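Local coordinates for protein pleckstrin homology domain-containing family A member 8 (Homo sapiens, PDB 5KDI) that binds simple glycosphingolipids through a glycolipid transfer protein (GLTP) fold and probably carries them between membranes, at residues D39-T44 and E156-A161; K76-E81 and T198-H203; W99-L104 and G204-E209. The protein carries 2 engineered substitutions. One frame throughout, in Å; residues are numbered along the deposited sequence.

Overall arrangement
The three contacts are spread along an all-helical chain that binds a glycosphingolipid in a pocket. Interaction 1 lies on the opposite side of the chain's centre from the other two, at the hydrocarbon end of the lipid. The side chain of Phe158 is about 4 Å from the bound lipid, that of Tyr200, in interaction 2, about 11 Å. Interaction 3 borders the headgroup through Trp99. Interactions 2 and 3 touch, their centres 12 Å apart: Tyr200 of helix 172-202 packs on Lys101 and Glu206, its carbonyl O probably accepts from Leu205 N, and Val78 reaches Leu205. The centre of interaction 1 is 35 Å from that of interaction 2 and 27 Å from that of interaction 3.

Interaction 1: D39-T44 and E156-A161; sequences DKLGPT and EDFVAA
Asp157 faces Leu41 with its backbone: the carbonyl O of Asp157 lies 3.7 Å from CD2 of Leu41, while the same oxygen accepts the helical bond from Ala161 N. The methyl therefore rests on a polar atom that already has a partner.

One residue on, Phe158 starts out away from 39-44, with CG anti to the backbone N (chi1 177°), yet the rim of its ring comes back to the contact. CD1 of Leu41 sits at that edge, close to the ring plane, 4.0 Å from CD1 of Phe158. The other methyl, CD2, is shared between the Asp157 carbonyl and Ala161.

Ala161 closes the row, and here the backbones come nearest, with CA of Lys40 6.4 Å from CA of Ala161. A small side chain suits so near an approach: CB of Ala161 packs 3.7 Å from CD2 of Leu41. The methylenes CD and CE of Lys40 lie against CB and the carbonyl O of Ala161, a long aliphatic stem suited to an exposed edge.

The contact joins the end of helix 35-41 to the short helix 155-160, while Phe158 also meets Phe110 of helix 93-115, their planes about 70° apart, beside the lipid's hydrocarbon tails.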
loop_
_atom_site.group_PDB
_atom_site.type_symbol
_atom_site.label_atom_id
_atom_site.label_comp_id
_atom_site.label_asym_id
_atom_site.label_seq_id
_atom_site.Cartn_x
_atom_site.Cartn_y
_atom_site.Cartn_z
ATOM N N ASP A 39 -6.542 -10.221 6.716
ATOM C CA ASP A 39 -7.558 -11.004 7.434
ATOM C C ASP A 39 -7.318 -12.500 7.463
ATOM O O ASP A 39 -7.620 -13.174 8.470
ATOM C CB ASP A 39 -8.975 -10.668 6.912
ATOM C CG ASP A 39 -9.492 -9.303 7.408
ATOM O OD1 ASP A 39 -8.995 -8.813 8.471
ATOM O OD2 ASP A 39 -10.435 -8.759 6.737
ATOM N N LYS A 40 -6.713 -13.028 6.388
ATOM C CA LYS A 40 -6.342 -14.441 6.340
ATOM C C LYS A 40 -5.162 -14.678 7.351
ATOM O O LYS A 40 -5.097 -15.700 7.999
ATOM C CB LYS A 40 -5.867 -14.857 4.947
ATOM C CG LYS A 40 -6.869 -14.990 3.825
ATOM C CD LYS A 40 -6.183 -15.549 2.567
ATOM C CE LYS A 40 -6.947 -15.309 1.273
ATOM N NZ LYS A 40 -8.283 -15.945 1.238
ATOM N N LEU A 41 -4.235 -13.744 7.423
ATOM C CA LEU A 41 -3.022 -13.919 8.235
ATOM C C LEU A 41 -3.145 -13.560 9.714
ATOM O O LEU A 41 -2.373 -14.092 10.542
ATOM C CB LEU A 41 -1.867 -13.106 7.619
ATOM C CG LEU A 41 -1.446 -13.512 6.194
ATOM C CD1 LEU A 41 -0.450 -12.569 5.607
ATOM C CD2 LEU A 41 -0.945 -14.930 6.248
ATOM N N GLY A 42 -4.091 -12.702 10.050
ATOM C CA GLY A 42 -4.194 -12.303 11.428
ATOM C C GLY A 42 -5.305 -11.326 11.674
ATOM O O GLY A 42 -5.114 -10.137 11.766
ATOM N N PRO A 43 -6.509 -11.863 11.780
ATOM C CA PRO A 43 -7.653 -10.945 11.806
ATOM C C PRO A 43 -7.657 -9.986 13.017
ATOM O O PRO A 43 -8.166 -8.854 12.900
ATOM C CB PRO A 43 -8.869 -11.887 11.804
ATOM C CG PRO A 43 -8.314 -13.268 11.886
ATOM C CD PRO A 43 -6.852 -13.291 11.766
ATOM N N THR A 44 -7.116 -10.445 14.160
ATOM C CA THR A 44 -7.013 -9.577 15.349
ATOM C C THR A 44 -5.690 -8.832 15.361
ATOM O O THR A 44 -5.619 -7.579 15.534
ATOM C CB THR A 44 -7.260 -10.351 16.660
ATOM O OG1 THR A 44 -8.616 -10.868 16.647
ATOM C CG2 THR A 44 -7.039 -9.387 17.902
ATOM N N GLU A 156 5.548 -20.404 4.761
ATOM C CA GLU A 156 4.503 -21.240 4.186
ATOM C C GLU A 156 3.073 -20.680 4.352
ATOM O O GLU A 156 2.282 -20.757 3.444
ATOM C CB GLU A 156 4.578 -22.644 4.746
ATOM C CG GLU A 156 3.581 -23.569 4.084
ATOM C CD GLU A 156 3.807 -25.040 4.398
ATOM O OE1 GLU A 156 4.828 -25.392 5.050
ATOM O OE2 GLU A 156 2.949 -25.849 3.972
ATOM N N ASP A 157 2.749 -20.161 5.526
ATOM C CA ASP A 157 1.439 -19.573 5.766
ATOM C C ASP A 157 1.290 -18.308 4.965
ATOM O O ASP A 157 0.160 -17.995 4.492
ATOM C CB ASP A 157 1.186 -19.292 7.276
ATOM C CG ASP A 157 0.840 -20.559 8.061
ATOM O OD1 ASP A 157 0.753 -21.666 7.462
ATOM O OD2 ASP A 157 0.675 -20.447 9.295
ATOM N N PHE A 158 2.391 -17.540 4.839
ATOM C CA PHE A 158 2.363 -16.341 4.047
ATOM C C PHE A 158 2.042 -16.650 2.566
ATOM O O PHE A 158 1.099 -16.137 2.011
ATOM C CB PHE A 158 3.696 -15.598 4.149
ATOM C CG PHE A 158 3.756 -14.375 3.298
ATOM C CD1 PHE A 158 3.000 -13.250 3.613
ATOM C CD2 PHE A 158 4.604 -14.325 2.207
ATOM C CE1 PHE A 158 3.044 -12.102 2.827
ATOM C CE2 PHE A 158 4.685 -13.163 1.431
ATOM C CZ PHE A 158 3.886 -12.071 1.716
ATOM N N VAL A 159 2.801 -17.533 1.943
ATOM C CA VAL A 159 2.526 -17.819 0.553
ATOM C C VAL A 159 1.163 -18.515 0.382
ATOM O O VAL A 159 0.488 -18.324 -0.657
ATOM C CB VAL A 159 3.660 -18.588 -0.124
ATOM C CG1 VAL A 159 4.915 -17.725 -0.183
ATOM C CG2 VAL A 159 3.910 -19.923 0.574
ATOM N N ALA A 160 0.753 -19.348 1.342
ATOM C CA ALA A 160 -0.577 -19.975 1.262
ATOM C C ALA A 160 -1.711 -18.887 1.169
ATOM O O ALA A 160 -2.756 -19.126 0.573
ATOM C CB ALA A 160 -0.807 -20.875 2.475
ATOM N N ALA A 161 -1.514 -17.732 1.815
ATOM C CA ALA A 161 -2.467 -16.630 1.760
ATOM C C ALA A 161 -2.465 -15.886 0.413
ATOM O O ALA A 161 -3.309 -15.027 0.188
ATOM C CB ALA A 161 -2.254 -15.626 2.902
#

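Interaction 2: K76-E81 and T198-H203; sequences KIVLHE and TLYEVH
Leu79 lays one methyl, CD2, over a face of the His203 imidazole, in a CH-pi contact 3.8 Å from CD2 to the ring centroid and 23° off the ring normal. The methyl is displaced toward the rim, so its nearest ring atom is NE2 of His203, at 3.6 Å. Leucine and histidine cross here at about a right angle. CB of His203 already points at 76-81, and chi1 of -65°, with CG beside the backbone N, lets the ring present a face to Leu79. The carbonyl O of Leu199 lies at the edge of the ring, in its plane.

Leu199 packs against two residues of 76-81, one methyl to each. CD1 of Leu199 touches CD2 of Leu79 at 4.0 Å, and CD2 of Leu199 meets CG1 of Val78 tip to tip at the same separation of 4.0 Å.

These side chains join two helices of the all-helical GLTP fold, the short helix 74-83 and the C-terminal end of the long helix 172-202. The two segments run nearly parallel, 12° apart, but their axes come no closer than 11.6 Å. Branched aliphatic residues suit so wide a helix spacing, since their forked ends reach the middle from both sides.

Deeper in, Val78 sends its other methyl, CG2, across the phenol end of Tyr200, 3.9 Å from OH of Tyr200. A tyrosine fits this buried place because its hydroxyl is not left to the valine: it is hydrogen-bonded to the carbonyl O of Thr94, at the start of helix 93-115. Lys101 makes a cation-pi contact with the same ring, and Val78 also packs on Thr94 and Leu97 of helix 93-115.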
loop_
_atom_site.group_PDB
_atom_site.type_symbol
_atom_site.label_atom_id
_atom_site.label_comp_id
_atom_site.label_asym_id
_atom_site.label_seq_id
_atom_site.Cartn_x
_atom_site.Cartn_y
_atom_site.Cartn_z
ATOM N N LYS A 76 -5.629 15.457 -9.121
ATOM C CA LYS A 76 -6.744 16.386 -9.165
ATOM C C LYS A 76 -7.348 16.608 -7.798
ATOM O O LYS A 76 -7.706 17.744 -7.449
ATOM C CB LYS A 76 -7.770 15.947 -10.189
ATOM C CG LYS A 76 -7.296 16.144 -11.639
ATOM C CD LYS A 76 -8.318 15.560 -12.616
ATOM C CE LYS A 76 -7.957 15.747 -14.062
ATOM N NZ LYS A 76 -8.078 17.160 -14.500
ATOM N N ILE A 77 -7.435 15.552 -6.991
ATOM C CA ILE A 77 -7.933 15.705 -5.635
ATOM C C ILE A 77 -6.968 16.555 -4.785
ATOM O O ILE A 77 -7.405 17.514 -4.136
ATOM C CB ILE A 77 -8.173 14.333 -4.957
ATOM C CG1 ILE A 77 -9.286 13.545 -5.714
ATOM C CG2 ILE A 77 -8.516 14.537 -3.465
ATOM C CD1 ILE A 77 -9.520 12.103 -5.352
ATOM N N VAL A 78 -5.696 16.197 -4.783
ATOM C CA VAL A 78 -4.707 16.883 -3.955
ATOM C C VAL A 78 -4.600 18.346 -4.371
ATOM O O VAL A 78 -4.629 19.264 -3.503
ATOM C CB VAL A 78 -3.356 16.180 -4.000
ATOM C CG1 VAL A 78 -2.283 17.030 -3.287
ATOM C CG2 VAL A 78 -3.464 14.809 -3.342
ATOM N N LEU A 79 -4.515 18.563 -5.675
ATOM C CA LEU A 79 -4.345 19.940 -6.173
ATOM C C LEU A 79 -5.578 20.778 -5.847
ATOM O O LEU A 79 -5.474 21.997 -5.561
ATOM C CB LEU A 79 -4.062 19.927 -7.664
ATOM C CG LEU A 79 -2.638 19.424 -8.005
ATOM C CD1 LEU A 79 -2.428 19.335 -9.529
ATOM C CD2 LEU A 79 -1.528 20.149 -7.261
ATOM N N HIS A 80 -6.770 20.179 -5.878
ATOM C CA HIS A 80 -7.973 20.932 -5.443
ATOM C C HIS A 80 -7.904 21.321 -3.999
ATOM O O HIS A 80 -8.293 22.461 -3.632
ATOM C CB HIS A 80 -9.229 20.164 -5.725
ATOM C CG HIS A 80 -10.447 20.813 -5.148
ATOM N ND1 HIS A 80 -11.048 21.909 -5.742
ATOM C CD2 HIS A 80 -11.161 20.553 -3.967
ATOM C CE1 HIS A 80 -12.088 22.301 -4.957
ATOM N NE2 HIS A 80 -12.169 21.447 -3.902
ATOM N N GLU A 81 -7.454 20.383 -3.147
ATOM C CA GLU A 81 -7.326 20.700 -1.716
ATOM C C GLU A 81 -6.384 21.824 -1.463
ATOM O O GLU A 81 -6.616 22.633 -0.591
ATOM C CB GLU A 81 -7.011 19.447 -0.890
ATOM C CG GLU A 81 -8.190 18.461 -0.777
ATOM C CD GLU A 81 -7.984 17.366 0.255
ATOM O OE1 GLU A 81 -6.835 17.163 0.667
ATOM O OE2 GLU A 81 -9.008 16.729 0.609
ATOM N N THR A 198 6.920 13.212 -5.784
ATOM C CA THR A 198 7.238 14.490 -6.474
ATOM C C THR A 198 6.110 15.528 -6.218
ATOM O O THR A 198 6.376 16.677 -5.901
ATOM C CB THR A 198 7.500 14.223 -7.950
ATOM O OG1 THR A 198 8.626 13.371 -8.054
ATOM C CG2 THR A 198 7.733 15.538 -8.699
ATOM N N LEU A 199 4.849 15.110 -6.353
ATOM C CA LEU A 199 3.717 15.971 -6.144
ATOM C C LEU A 199 3.801 16.566 -4.723
ATOM O O LEU A 199 3.638 17.773 -4.531
ATOM C CB LEU A 199 2.434 15.203 -6.355
ATOM C CG LEU A 199 1.139 15.965 -6.058
ATOM C CD1 LEU A 199 0.782 16.891 -7.208
ATOM C CD2 LEU A 199 -0.013 14.935 -5.823
ATOM N N TYR A 200 4.000 15.688 -3.733
ATOM C CA TYR A 200 4.075 16.160 -2.345
ATOM C C TYR A 200 5.284 17.087 -2.089
ATOM O O TYR A 200 5.130 18.105 -1.435
ATOM C CB TYR A 200 3.980 15.013 -1.381
ATOM C CG TYR A 200 2.551 14.551 -1.121
ATOM C CD1 TYR A 200 1.755 14.008 -2.126
ATOM C CD2 TYR A 200 1.982 14.664 0.134
ATOM C CE1 TYR A 200 0.467 13.594 -1.898
ATOM C CE2 TYR A 200 0.708 14.214 0.390
ATOM C CZ TYR A 200 -0.091 13.748 -0.634
ATOM O OH TYR A 200 -1.365 13.345 -0.420
ATOM N N GLU A 201 6.448 16.731 -2.622
ATOM C CA GLU A 201 7.626 17.547 -2.463
ATOM C C GLU A 201 7.427 18.935 -3.080
ATOM O O GLU A 201 7.759 19.933 -2.434
ATOM C CB GLU A 201 8.877 16.849 -2.983
ATOM C CG GLU A 201 9.163 15.519 -2.259
ATOM C CD GLU A 201 10.030 14.538 -3.070
ATOM O OE1 GLU A 201 10.609 14.958 -4.093
ATOM O OE2 GLU A 201 10.107 13.337 -2.686
ATOM N N VAL A 202 6.967 18.971 -4.326
ATOM C CA VAL A 202 6.857 20.212 -5.061
ATOM C C VAL A 202 5.868 21.207 -4.410
ATOM O O VAL A 202 6.103 22.412 -4.429
ATOM C CB VAL A 202 6.514 19.988 -6.561
ATOM C CG1 VAL A 202 6.278 21.309 -7.279
ATOM C CG2 VAL A 202 7.654 19.286 -7.260
ATOM N N HIS A 203 4.815 20.684 -3.789
ATOM C CA HIS A 203 3.772 21.519 -3.219
ATOM C C HIS A 203 3.950 21.672 -1.711
ATOM O O HIS A 203 3.095 22.226 -1.044
ATOM C CB HIS A 203 2.439 20.982 -3.580
ATOM C CG HIS A 203 2.173 21.046 -5.056
ATOM N ND1 HIS A 203 1.796 22.190 -5.681
ATOM C CD2 HIS A 203 2.358 20.091 -6.038
ATOM C CE1 HIS A 203 1.653 21.950 -7.014
ATOM N NE2 HIS A 203 2.029 20.669 -7.248
#

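Interaction 3: W99-L104 and G204-E209; sequences WLKRGL and GLESDE. With 6S8 ((~{Z})-~{N}-[(~{E},2~{S},3~{R})-1-[(2~{R},3~{R},4~{S},5~{R},6~{R})-6-(hydroxymethyl)-3,4,5-tris(oxidanyl)oxan-2-yl]oxy-3-oxidanyl-octadec-4-en-2-yl]octadec-9-enamide), chain C.
Lys101 and Arg102 of helix 93-115 hold a loop of the GLTP fold that starts at Gly204, C' of the Schellman motif ending helix 172-202, while Trp99 and Gly103 of helix 93-115 meet the lipid.

The charged contact is a salt bridge from Lys101 NZ to Glu206 OE2, 2.9 Å. Lys101 is modelled in two conformers, so this bridge is described for one of them and may not be permanent. The ammonium approaches from above the carboxylate, 43° out of its plane. Glu206 folds back to receive it through a bend at chi2 (-71°).

Among direct hydrogen bonds, Arg102 NH2 gives a weak, bent one to the carbonyl O of Ser207, 3.0 Å. The long, extended arginine suits this reach, and its flat, many-donor end can serve several acceptors at once. Within the loop, in the conformer described here, Ser207 OG accepts from Glu209 N at 3.1 Å, forming an ST turn.

Waters add to the grip. One accepts from Arg102 NE at 3.0 Å and donates to Glu206 OE1; another accepts from Arg102 NH1, though its leg to Glu209 O is doubtful. Together these probably limit the rotation of the guanidinium group.

Packing links Arg102 to the ligand through Trp99. The guanidinium turns its edge to one face of the indole, with NH1 of Arg102 3.2 Å above the ring plane, displaced toward the rim. Over the opposite face lies the lipid's sugar, its C1A 3.8 Å above the indole plane and likewise toward the rim. A broad aromatic suits a sugar face, and the arginine backs it as a second shell. Further along, Gly103 lacks a side chain, so the acyl chain runs close against the helix, and CAI, at its double bond, lies 3.7 Å from O of Gly103.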
loop_
_atom_site.group_PDB
_atom_site.type_symbol
_atom_site.label_atom_id
_atom_site.label_comp_id
_atom_site.label_asym_id
_atom_site.label_seq_id
_atom_site.Cartn_x
_atom_site.Cartn_y
_atom_site.Cartn_z
ATOM N N TRP A 99 -0.445 9.145 4.209
ATOM C CA TRP A 99 -0.276 7.916 4.991
ATOM C C TRP A 99 -0.453 6.641 4.147
ATOM O O TRP A 99 0.235 5.619 4.408
ATOM C CB TRP A 99 -1.176 7.925 6.210
ATOM C CG TRP A 99 -0.673 8.865 7.232
ATOM C CD1 TRP A 99 -1.086 10.202 7.473
ATOM C CD2 TRP A 99 0.460 8.656 8.117
ATOM N NE1 TRP A 99 -0.348 10.753 8.470
ATOM C CE2 TRP A 99 0.596 9.878 8.907
ATOM C CE3 TRP A 99 1.327 7.584 8.354
ATOM C CZ2 TRP A 99 1.566 9.989 9.901
ATOM C CZ3 TRP A 99 2.274 7.719 9.353
ATOM C CH2 TRP A 99 2.381 8.882 10.109
ATOM N N LEU A 100 -1.305 6.674 3.117
ATOM C CA LEU A 100 -1.363 5.555 2.173
ATOM C C LEU A 100 -0.035 5.344 1.463
ATOM O O LEU A 100 0.452 4.190 1.372
ATOM C CB LEU A 100 -2.501 5.644 1.173
ATOM C CG LEU A 100 -3.902 5.399 1.627
ATOM C CD1 LEU A 100 -4.864 5.766 0.492
ATOM C CD2 LEU A 100 -4.010 3.922 1.994
ATOM N N LYS A 101 0.579 6.430 0.970
ATOM C CA LYS A 101 1.817 6.243 0.259
ATOM C C LYS A 101 2.939 5.756 1.166
ATOM O O LYS A 101 3.753 4.946 0.760
ATOM C CB LYS A 101 2.176 7.474 -0.588
ATOM C CG LYS A 101 2.877 8.619 0.096
ATOM C CD LYS A 101 3.364 9.653 -0.916
ATOM C CE LYS A 101 4.421 10.586 -0.331
ATOM N NZ LYS A 101 3.736 11.874 -0.127
ATOM N N ARG A 102 2.908 6.195 2.433
ATOM C CA ARG A 102 3.892 5.739 3.385
ATOM C C ARG A 102 3.711 4.225 3.626
ATOM O O ARG A 102 4.681 3.473 3.690
ATOM C CB ARG A 102 3.821 6.541 4.694
ATOM C CG ARG A 102 4.322 7.968 4.535
ATOM C CD ARG A 102 4.014 8.783 5.797
ATOM N NE ARG A 102 4.564 10.129 5.671
ATOM C CZ ARG A 102 4.523 11.039 6.642
ATOM N NH1 ARG A 102 3.836 10.734 7.733
ATOM N NH2 ARG A 102 5.114 12.233 6.489
ATOM N N GLY A 103 2.470 3.822 3.762
ATOM C CA GLY A 103 2.216 2.443 3.960
ATOM C C GLY A 103 2.570 1.563 2.746
ATOM O O GLY A 103 3.131 0.473 2.882
ATOM N N LEU A 104 2.310 2.098 1.556
ATOM C CA LEU A 104 2.667 1.358 0.329
ATOM C C LEU A 104 4.193 1.256 0.177
ATOM O O LEU A 104 4.690 0.234 -0.346
ATOM C CB LEU A 104 2.030 2.009 -0.881
ATOM C CG LEU A 104 0.494 1.921 -1.019
ATOM C CD1 LEU A 104 0.069 2.700 -2.249
ATOM C CD2 LEU A 104 0.045 0.492 -1.125
ATOM N N GLY A 204 5.046 21.168 -1.159
ATOM C CA GLY A 204 5.347 21.456 0.250
ATOM C C GLY A 204 4.411 20.684 1.206
ATOM O O GLY A 204 4.121 21.200 2.305
ATOM N N LEU A 205 3.973 19.462 0.804
ATOM C CA LEU A 205 2.952 18.695 1.525
ATOM C C LEU A 205 3.531 17.541 2.350
ATOM O O LEU A 205 2.758 16.791 2.965
ATOM C CB LEU A 205 1.895 18.174 0.550
ATOM C CG LEU A 205 1.126 19.154 -0.264
ATOM C CD1 LEU A 205 0.277 18.473 -1.346
ATOM C CD2 LEU A 205 0.383 20.140 0.599
ATOM N N GLU A 206 4.854 17.315 2.305
ATOM C CA GLU A 206 5.542 16.292 3.103
ATOM C C GLU A 206 5.712 16.732 4.528
ATOM O O GLU A 206 6.710 17.281 4.877
ATOM C CB GLU A 206 6.946 15.962 2.556
ATOM C CG GLU A 206 6.902 15.184 1.306
ATOM C CD GLU A 206 6.434 13.702 1.460
ATOM O OE1 GLU A 206 6.229 13.133 2.557
ATOM O OE2 GLU A 206 6.246 13.149 0.398
ATOM N N SER A 207 4.748 16.413 5.350
ATOM C CA SER A 207 4.702 16.797 6.763
ATOM C C SER A 207 5.777 16.086 7.654
ATOM O O SER A 207 6.083 14.898 7.504
ATOM C CB SER A 207 3.351 16.429 7.374
ATOM O OG SER A 207 3.431 16.437 8.791
ATOM N N ASP A 208 6.342 16.822 8.586
ATOM C CA ASP A 208 7.409 16.238 9.425
ATOM C C ASP A 208 6.832 15.646 10.731
ATOM O O ASP A 208 7.539 15.043 11.517
ATOM C CB ASP A 208 8.586 17.225 9.632
ATOM C CG ASP A 208 8.159 18.626 10.162
ATOM O OD1 ASP A 208 8.313 19.616 9.394
ATOM O OD2 ASP A 208 7.718 18.741 11.343
ATOM N N GLU A 209 5.524 15.805 10.933
ATOM C CA GLU A 209 4.798 15.206 12.066
ATOM C C GLU A 209 4.875 13.657 12.143
ATOM O O GLU A 209 4.740 12.911 11.150
ATOM C CB GLU A 209 3.315 15.672 12.103
ATOM C CG GLU A 209 3.090 17.195 12.151
ATOM C CD GLU A 209 3.857 17.915 13.270
ATOM O OE1 GLU A 209 3.663 17.575 14.470
ATOM O OE2 GLU A 209 4.653 18.841 12.949
HETATM C C1 6S8 C . -0.773 6.903 11.535
HETATM C C2 6S8 C . -0.197 5.505 11.572
HETATM N N2 6S8 C . -0.356 4.900 10.257
HETATM C C3 6S8 C . -0.947 4.660 12.640
HETATM O O3 6S8 C . -0.809 5.358 13.896
HETATM C C4 6S8 C . -0.360 3.298 12.713
HETATM C C5 6S8 C . -1.100 2.217 12.454
HETATM C C6 6S8 C . -0.631 0.790 12.510
HETATM C C7 6S8 C . 0.828 0.533 12.789
HETATM C C8 6S8 C . 0.845 -0.885 13.287
HETATM C C9 6S8 C . 2.162 -1.465 12.919
HETATM C C10 6S8 C . 2.134 -1.852 11.465
HETATM C C11 6S8 C . 2.290 -3.376 11.304
HETATM C C12 6S8 C . 2.885 -3.662 9.936
HETATM C C13 6S8 C . 2.145 -4.688 9.090
HETATM C C14 6S8 C . 2.365 -6.142 9.474
HETATM C C15 6S8 C . 2.337 -7.061 8.243
HETATM C C16 6S8 C . 1.478 -8.311 8.306
HETATM C C17 6S8 C . 2.123 -9.678 8.025
HETATM C C18 6S8 C . 2.625 -9.922 6.610
HETATM C C1A 6S8 C . -2.597 8.070 10.486
HETATM O O1A 6S8 C . -2.151 6.914 11.164
HETATM C C2A 6S8 C . -3.816 7.737 9.672
HETATM O O2A 6S8 C . -3.448 6.749 8.691
HETATM C C3A 6S8 C . -4.456 8.988 9.072
HETATM O O3A 6S8 C . -5.672 8.639 8.452
HETATM C C4A 6S8 C . -4.667 10.021 10.162
HETATM O O4A 6S8 C . -5.767 9.668 10.997
HETATM O O5A 6S8 C . -2.410 11.267 12.897
HETATM C C5M 6S8 C . -3.378 10.244 10.931
HETATM C C6A 6S8 C . -3.573 11.240 12.044
HETATM O O6A 6S8 C . -2.948 8.999 11.489
HETATM C CAA 6S8 C . 0.656 4.404 9.562
HETATM O OAA 6S8 C . 1.838 4.480 9.888
HETATM C CAB 6S8 C . 0.251 3.774 8.264
HETATM C CAC 6S8 C . -0.024 2.340 8.805
HETATM C CAD 6S8 C . 0.724 1.369 7.999
HETATM C CAE 6S8 C . -0.310 0.494 7.348
HETATM C CAF 6S8 C . 0.480 -0.502 6.513
HETATM C CAG 6S8 C . -0.103 -0.600 5.092
HETATM C CAH 6S8 C . -0.072 -2.046 4.583
HETATM C CAI 6S8 C . 1.371 -2.407 4.379
HETATM C CAJ 6S8 C . 1.886 -3.606 4.663
HETATM C CAK 6S8 C . 1.113 -4.775 5.184
HETATM C CAL 6S8 C . 2.034 -5.923 4.756
HETATM C CAM 6S8 C . 1.352 -7.272 4.652
HETATM C CAN 6S8 C . 0.225 -7.216 3.664
HETATM C CAO 6S8 C . 0.018 -8.580 3.049
HETATM C CAP 6S8 C . 0.777 -8.757 1.762
HETATM C CAQ 6S8 C . -0.105 -9.266 0.668
HETATM C CAR 6S8 C . 0.358 -8.646 -0.589
HETATM O O HOH W 1 5.869 10.564 3.059
HETATM O O HOH W 2 6.700 13.413 5.030
HETATM O O HOH W 3 3.451 13.278 9.060
#